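Local coordinates for protein carboxylesterase SOBER1 (Arabidopsis thaliana, PDB 6AVX) that hydrolyses carboxylic esters, preferably those with short acyl chains, has phospholipase A2 activity, and restrains the plant hypersensitive response triggered by the bacterial effector AvrBsT, at residues S117-P122 / S143-E148; P122-G127 / A149-I154; V48-G53 / F60-L65. The protein carries 1 engineered substitution. All coordinates share one frame; numbering follows the deposited sequence. Where two conformers were deposited one is given.

Contact 1. Residues S117-P122 / S143-E148; sequences SVLLYP and SQFPEE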
# COMPACT_ATOMS: atom_id res chain seq x y z
N SER A 117 2.58 6.22 -2.47
CA SER A 117 3.98 6.12 -2.85
C SER A 117 4.13 5.72 -4.30
O SER A 117 4.99 6.25 -5.02
CB SER A 117 4.70 5.13 -1.95
OG SER A 117 4.72 5.56 -0.59
N VAL A 118 3.34 4.75 -4.75
CA VAL A 118 3.42 4.31 -6.14
C VAL A 118 2.98 5.42 -7.08
O VAL A 118 3.64 5.68 -8.10
CB VAL A 118 2.59 3.03 -6.33
CG1 VAL A 118 2.40 2.73 -7.80
CG2 VAL A 118 3.23 1.86 -5.57
N LEU A 119 1.88 6.08 -6.76
CA LEU A 119 1.31 7.05 -7.70
C LEU A 119 2.16 8.30 -7.84
O LEU A 119 2.02 9.02 -8.84
CB LEU A 119 -0.11 7.44 -7.28
CG LEU A 119 -1.16 6.33 -7.25
CD1 LEU A 119 -2.48 6.83 -6.65
CD2 LEU A 119 -1.39 5.80 -8.65
N LEU A 120 3.00 8.59 -6.86
CA LEU A 120 3.87 9.76 -6.92
C LEU A 120 5.29 9.42 -7.33
O LEU A 120 6.12 10.33 -7.44
CB LEU A 120 3.86 10.49 -5.57
CG LEU A 120 2.55 11.23 -5.30
CD1 LEU A 120 2.41 11.56 -3.83
CD2 LEU A 120 2.45 12.52 -6.15
N TYR A 121 5.61 8.15 -7.56
CA TYR A 121 6.99 7.80 -7.90
C TYR A 121 7.28 8.16 -9.36
O TYR A 121 6.41 7.97 -10.22
CB TYR A 121 7.25 6.30 -7.66
CG TYR A 121 8.73 6.05 -7.54
CD1 TYR A 121 9.45 5.37 -8.52
CD2 TYR A 121 9.44 6.56 -6.47
CE1 TYR A 121 10.81 5.22 -8.43
CE2 TYR A 121 10.82 6.41 -6.37
CZ TYR A 121 11.49 5.73 -7.37
OH TYR A 121 12.87 5.58 -7.29
N PRO A 122 8.47 8.68 -9.68
CA PRO A 122 8.71 9.14 -11.06
C PRO A 122 8.81 8.05 -12.10
O PRO A 122 8.77 8.37 -13.30
CB PRO A 122 10.03 9.91 -10.96
CG PRO A 122 10.13 10.34 -9.54
CD PRO A 122 9.48 9.22 -8.75
N SER A 143 -2.92 15.75 -10.51
CA SER A 143 -2.10 16.48 -11.46
C SER A 143 -0.61 16.28 -11.22
O SER A 143 0.19 16.62 -12.10
CB SER A 143 -2.45 17.97 -11.39
OG SER A 143 -2.28 18.47 -10.08
N GLN A 144 -0.22 15.78 -10.06
CA GLN A 144 1.18 15.61 -9.72
C GLN A 144 1.67 14.17 -9.89
O GLN A 144 2.85 13.91 -9.65
CB GLN A 144 1.43 16.09 -8.28
CG GLN A 144 0.89 17.50 -8.01
CD GLN A 144 1.25 18.50 -9.10
OE1 GLN A 144 0.36 19.08 -9.73
NE2 GLN A 144 2.54 18.73 -9.31
N PHE A 145 0.81 13.25 -10.29
CA PHE A 145 1.26 11.88 -10.50
C PHE A 145 2.15 11.85 -11.74
O PHE A 145 1.71 12.27 -12.81
CB PHE A 145 0.10 10.95 -10.72
CG PHE A 145 -0.81 10.77 -9.53
CD1 PHE A 145 -0.46 11.17 -8.26
CD2 PHE A 145 -2.04 10.16 -9.70
CE1 PHE A 145 -1.32 10.96 -7.19
CE2 PHE A 145 -2.89 9.94 -8.64
CZ PHE A 145 -2.54 10.35 -7.39
N PRO A 146 3.40 11.39 -11.64
CA PRO A 146 4.27 11.36 -12.81
C PRO A 146 3.71 10.48 -13.92
O PRO A 146 3.00 9.50 -13.69
CB PRO A 146 5.58 10.80 -12.25
CG PRO A 146 5.56 11.24 -10.83
CD PRO A 146 4.14 11.06 -10.41
N GLU A 147 4.12 10.80 -15.15
CA GLU A 147 3.62 10.08 -16.31
C GLU A 147 3.83 8.58 -16.17
O GLU A 147 2.92 7.79 -16.43
CB GLU A 147 4.32 10.61 -17.56
CG GLU A 147 3.89 9.88 -18.82
CD GLU A 147 4.57 10.39 -20.08
OE1 GLU A 147 5.32 11.38 -20.01
OE2 GLU A 147 4.35 9.79 -21.15
N GLU A 148 5.04 8.17 -15.77
CA GLU A 148 5.31 6.74 -15.73
C GLU A 148 4.63 6.06 -14.54
O GLU A 148 4.38 4.85 -14.60
CB GLU A 148 6.81 6.49 -15.72
CG GLU A 148 7.51 6.95 -17.00
CD GLU A 148 7.24 6.02 -18.15
OE1 GLU A 148 7.85 4.93 -18.16
OE2 GLU A 148 6.42 6.36 -19.02

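Contact 2. Residues P122-G127 / A149-I154; sequences PKTLGG and AKKTPI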
# COMPACT_ATOMS: atom_id res chain seq x y z
N PRO A 122 8.47 8.68 -9.68
CA PRO A 122 8.71 9.14 -11.06
C PRO A 122 8.81 8.05 -12.10
O PRO A 122 8.77 8.37 -13.30
CB PRO A 122 10.03 9.91 -10.96
CG PRO A 122 10.13 10.34 -9.54
CD PRO A 122 9.48 9.22 -8.75
N LYS A 123 8.96 6.79 -11.70
CA LYS A 123 9.15 5.67 -12.61
C LYS A 123 8.06 4.62 -12.43
O LYS A 123 7.46 4.50 -11.36
CB LYS A 123 10.51 5.03 -12.36
CG LYS A 123 11.64 6.04 -12.63
CD LYS A 123 13.00 5.49 -12.33
CE LYS A 123 14.07 6.55 -12.56
NZ LYS A 123 15.39 6.09 -12.11
N THR A 124 7.80 3.88 -13.50
CA THR A 124 6.90 2.73 -13.44
C THR A 124 7.55 1.65 -12.59
O THR A 124 8.71 1.29 -12.79
CB THR A 124 6.64 2.16 -14.83
OG1 THR A 124 6.25 3.22 -15.72
CG2 THR A 124 5.57 1.08 -14.78
N LEU A 125 6.79 1.11 -11.66
CA LEU A 125 7.24 0.02 -10.80
C LEU A 125 6.54 -1.26 -11.22
O LEU A 125 5.66 -1.27 -12.08
CB LEU A 125 7.00 0.37 -9.33
CG LEU A 125 7.67 1.67 -8.87
CD1 LEU A 125 7.24 2.01 -7.45
CD2 LEU A 125 9.17 1.60 -9.01
N GLY A 126 6.93 -2.35 -10.57
CA GLY A 126 6.31 -3.64 -10.83
C GLY A 126 4.84 -3.64 -10.44
O GLY A 126 3.99 -4.15 -11.16
N GLY A 127 4.53 -3.05 -9.30
CA GLY A 127 3.15 -3.01 -8.88
C GLY A 127 2.99 -2.46 -7.48
O GLY A 127 3.95 -2.42 -6.70
N ALA A 149 4.31 6.80 -13.48
CA ALA A 149 3.65 6.21 -12.32
C ALA A 149 2.29 5.67 -12.70
O ALA A 149 1.82 4.69 -12.12
CB ALA A 149 3.49 7.24 -11.22
N LYS A 150 1.64 6.30 -13.67
CA LYS A 150 0.30 5.88 -14.04
C LYS A 150 0.28 4.52 -14.71
O LYS A 150 -0.79 3.94 -14.83
CB LYS A 150 -0.34 6.95 -14.92
CG LYS A 150 -0.55 8.27 -14.19
CD LYS A 150 -1.20 9.28 -15.09
CE LYS A 150 -1.46 10.54 -14.33
NZ LYS A 150 -2.21 11.46 -15.19
N LYS A 151 1.43 4.01 -15.14
CA LYS A 151 1.53 2.69 -15.74
C LYS A 151 1.78 1.60 -14.72
O LYS A 151 1.79 0.43 -15.10
CB LYS A 151 2.64 2.70 -16.80
CG LYS A 151 2.41 3.73 -17.89
CD LYS A 151 3.54 3.76 -18.91
CE LYS A 151 3.37 4.92 -19.87
NZ LYS A 151 4.54 5.07 -20.77
N THR A 152 1.99 1.94 -13.46
CA THR A 152 2.22 0.91 -12.46
C THR A 152 0.90 0.24 -12.12
O THR A 152 -0.04 0.94 -11.74
CB THR A 152 2.83 1.49 -11.19
OG1 THR A 152 4.08 2.12 -11.54
CG2 THR A 152 3.09 0.39 -10.16
N PRO A 153 0.77 -1.07 -12.26
CA PRO A 153 -0.52 -1.70 -11.94
C PRO A 153 -0.76 -1.75 -10.45
O PRO A 153 0.17 -1.91 -9.65
CB PRO A 153 -0.38 -3.11 -12.53
CG PRO A 153 1.05 -3.37 -12.58
CD PRO A 153 1.75 -2.03 -12.78
N ILE A 154 -2.02 -1.60 -10.08
CA ILE A 154 -2.46 -1.69 -8.69
C ILE A 154 -3.34 -2.92 -8.54
O ILE A 154 -4.25 -3.14 -9.35
CB ILE A 154 -3.24 -0.43 -8.26
CG1 ILE A 154 -2.43 0.84 -8.48
CG2 ILE A 154 -3.68 -0.55 -6.82
CD1 ILE A 154 -1.15 0.95 -7.67
O HOH W 1 5.06 4.00 -9.90

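Contact 3. Residues V48-G53 / F60-L65; sequences VTCNNG and FDVPEL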
# COMPACT_ATOMS: atom_id res chain seq x y z
N VAL A 48 -1.06 10.05 17.25
CA VAL A 48 -2.12 9.65 16.33
C VAL A 48 -3.45 10.23 16.81
O VAL A 48 -3.92 9.90 17.91
CB VAL A 48 -2.20 8.13 16.17
CG1 VAL A 48 -3.33 7.75 15.23
CG2 VAL A 48 -0.88 7.59 15.67
N THR A 49 -4.06 11.07 15.97
CA THR A 49 -5.25 11.81 16.37
C THR A 49 -6.42 10.89 16.70
O THR A 49 -7.14 11.12 17.68
CB THR A 49 -5.59 12.80 15.26
OG1 THR A 49 -4.54 13.78 15.16
CG2 THR A 49 -6.90 13.50 15.52
N CYS A 50 -6.63 9.82 15.93
CA CYS A 50 -7.77 8.95 16.22
C CYS A 50 -7.60 8.23 17.55
O CYS A 50 -8.58 7.71 18.09
CB CYS A 50 -8.02 7.97 15.08
SG CYS A 50 -6.73 6.75 14.81
N ASN A 51 -6.38 8.18 18.08
CA ASN A 51 -6.09 7.60 19.38
C ASN A 51 -5.80 8.68 20.42
O ASN A 51 -5.01 8.48 21.35
CB ASN A 51 -4.96 6.58 19.27
CG ASN A 51 -5.40 5.33 18.56
OD1 ASN A 51 -6.50 4.83 18.81
ND2 ASN A 51 -4.59 4.83 17.63
N ASN A 52 -6.41 9.84 20.23
CA ASN A 52 -6.35 10.94 21.19
C ASN A 52 -4.93 11.41 21.42
O ASN A 52 -4.57 11.85 22.52
CB ASN A 52 -7.08 10.60 22.48
CG ASN A 52 -8.55 10.34 22.24
OD1 ASN A 52 -9.16 10.99 21.39
ND2 ASN A 52 -9.11 9.38 22.94
N GLY A 53 -4.11 11.37 20.37
CA GLY A 53 -2.76 11.86 20.46
C GLY A 53 -1.78 10.88 21.05
O GLY A 53 -0.60 11.24 21.19
N PHE A 60 1.56 8.01 9.06
CA PHE A 60 1.02 9.36 8.87
C PHE A 60 -0.22 9.47 9.75
O PHE A 60 -0.79 8.46 10.15
CB PHE A 60 0.71 9.63 7.39
CG PHE A 60 -0.29 8.68 6.78
CD1 PHE A 60 -1.65 8.88 6.97
CD2 PHE A 60 0.11 7.60 5.99
CE1 PHE A 60 -2.59 8.00 6.41
CE2 PHE A 60 -0.84 6.73 5.43
CZ PHE A 60 -2.18 6.94 5.64
N ASP A 61 -0.63 10.69 10.06
CA ASP A 61 -1.70 10.83 11.03
C ASP A 61 -3.02 10.38 10.43
O ASP A 61 -3.29 10.60 9.24
CB ASP A 61 -1.81 12.27 11.51
CG ASP A 61 -2.62 12.41 12.78
OD1 ASP A 61 -2.82 11.41 13.51
OD2 ASP A 61 -3.04 13.56 13.05
N VAL A 62 -3.84 9.76 11.27
CA VAL A 62 -5.16 9.23 10.92
C VAL A 62 -6.15 9.97 11.81
O VAL A 62 -6.17 9.74 13.03
CB VAL A 62 -5.21 7.71 11.15
CG1 VAL A 62 -6.60 7.17 10.84
CG2 VAL A 62 -4.14 7.01 10.30
N PRO A 63 -6.96 10.88 11.28
CA PRO A 63 -7.83 11.68 12.15
C PRO A 63 -8.96 10.90 12.79
O PRO A 63 -9.34 11.21 13.92
CB PRO A 63 -8.37 12.77 11.22
CG PRO A 63 -7.41 12.85 10.09
CD PRO A 63 -6.86 11.46 9.92
N GLU A 64 -9.51 9.90 12.11
CA GLU A 64 -10.80 9.36 12.49
C GLU A 64 -10.89 7.91 12.07
O GLU A 64 -10.32 7.49 11.06
CB GLU A 64 -11.96 10.08 11.79
CG GLU A 64 -12.46 11.31 12.50
CD GLU A 64 -13.89 11.65 12.11
OE1 GLU A 64 -14.50 10.89 11.33
OE2 GLU A 64 -14.41 12.68 12.60
N LEU A 65 -11.65 7.16 12.85
CA LEU A 65 -12.06 5.84 12.45
C LEU A 65 -13.59 5.78 12.55
O LEU A 65 -14.19 6.45 13.40
CB LEU A 65 -11.39 4.79 13.32
CG LEU A 65 -9.85 4.87 13.38
CD1 LEU A 65 -9.31 4.06 14.55
CD2 LEU A 65 -9.18 4.44 12.08

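Contact 1. Residues S117-P122 / S143-E148
Leu120 and Phe145 bring the two backbones to 4.9 Å, CA to CA, where the last turn of helix 109-120 meets the loop leading to strand 154-159. The touching parts, residues 119-122 and 144-148, run 70° apart, and no hydrogen bond links them. In this alpha/beta hydrolase the contact shows how the exit of the helix that follows the probable nucleophile elbow can be fixed to a long connection between strands almost wholly by apolar groups. The Phe145 ring carries much of the load. With its CG anti to the carbonyl carbon (chi1 -66°) the ring extends along Leu119, whose CB sits over the middle of one face, 3.7 Å from the centroid of the Phe145 ring and 9° off the normal, a CH-pi contact. Leu119 CD1 continues along the same side chain to the far end of the ring, 3.6 Å from Phe145 CZ. Leu120 approaches differently, its CD2 lying in the ring plane at the edge, 3.8 Å from Phe145 CD1. Phe176 and Ala180 of helix 173-180 also pack on the ring. Farther on, proline meets proline: Pro146 CB is 3.7 Å from Pro122 CA, and Pro146 CG is 3.4 Å from Tyr121 O. The hydroxyl of Tyr121 is bound to Asp90 on helix 75-94. One backbone oxygen pays for this apolar closure: Leu119 O is buried without a hydrogen-bond partner, with Pro146 CD at 3.3 Å and a bent CA-H...O contact, Phe145 CA to Leu119 O 3.4 Å.

Contact 2. Residues P122-G127 / A149-I154
Thr152 and Leu125 form the tight centre of this contact between two loops. The backbone N-H of Leu125 points almost straight at the Thr152 hydroxyl, N to OG1 2.9 Å with an angle of 173° at the hydrogen. That hydroxyl in turn donates to a water, 2.7 Å from OG1, which passes a hydrogen bond on to Lys123 O, so the threonine oxygen engages one peptide directly and a preceding one through the water. Thr124 packs here too, its CG2 3.7 Å from Thr152 OG1. The Thr152 torsion (chi1 -59°) puts OG1 beside the backbone N and CG2 anti to it, and CG2 rests 3.6 Å from Gly127 CA. Gly127 also meets Pro153, with a CA-H...O contact of 3.3 Å from Gly127 CA to Pro153 O. The solvent side is looser. Thr124 OG1 only grazes Lys151 CB at 3.8 Å; its hydrogen bond goes to Glu148 O, while the extended Lys151 chain carries NZ to a salt bridge with Glu148. Lys123, exposed, joins mainly through its carbonyl oxygen. The two loops deliver the chain into the neighbouring parallel strands 127-131 and 154-159; Arg211 of helix 198-212 binds Leu125 O and Gly126 O, and Val118 of helix 109-120 packs on Thr152.

Contact 3. Residues V48-G53 / F60-L65
Val48 and Asp61 lie 5.4 Å apart, CA to CA, and Cys50 and Glu64 4.8 Å, so the start of the turn of the small hairpin 45-48/54-57, residues 48-50, advances alongside residues 61-64 in the same direction. The turn, with its short 3-10 segment, is gathered on Val48 O, which accepts from Asn51 N and Gly53 N on opposite faces of its plane. Across the contact Asp61 takes hold of Thr49 with both carboxylate oxygens, each through its syn lone pair. OD1 receives the backbone N-H of Thr49 in a nearly straight bond (173°), N to OD1 2.8 Å, and OD2 receives the Thr49 hydroxyl, OG1 to OD2 2.6 Å. Chi1 of -164° swings the Asp61 carboxylate to the Thr49 side. One step on, Cys50 N binds Val62 O at 2.9 Å, a bent bond at the hydrogen (135°) though the donor lies close to the carbonyl direction. Beyond it the contact turns apolar: Cys50 SG packs 4.0 Å from Val62 CG1 and 3.7 Å from Leu65 CD1. The Leu65 side chain is about 7 Å from that of Ser108, the probable nucleophile, close to, though not touching, the probable catalytic site. The two donors of Thr49, with a weak bond from Val62 N to Asp61 OD1, would probably favour the charged carboxylate of Asp61 and restrict its rotation.

Overall arrangement
Contact 3 comes first along the chain and closes before the others open. Contacts 1 and 2 interlock: their segments alternate, Pro122 belongs to both, and their centres are about 8 Å apart. Together they join the exit of helix 109-120 and the entrance to strand 127-131 to the loop that feeds strand 154-159, forming one continuous patch beside the central parallel sheet. Contact 3 lies apart, about 26 Å from contact 1 and about 29 Å from contact 2 between centres, and on the opposite side of the chain's centre from contact 2. Thus contacts 1 and 2 join connections of the sheet away from the annotated residues, whereas contact 3 joins a peripheral hairpin to a loop whose Leu65 comes near the probable catalytic residues.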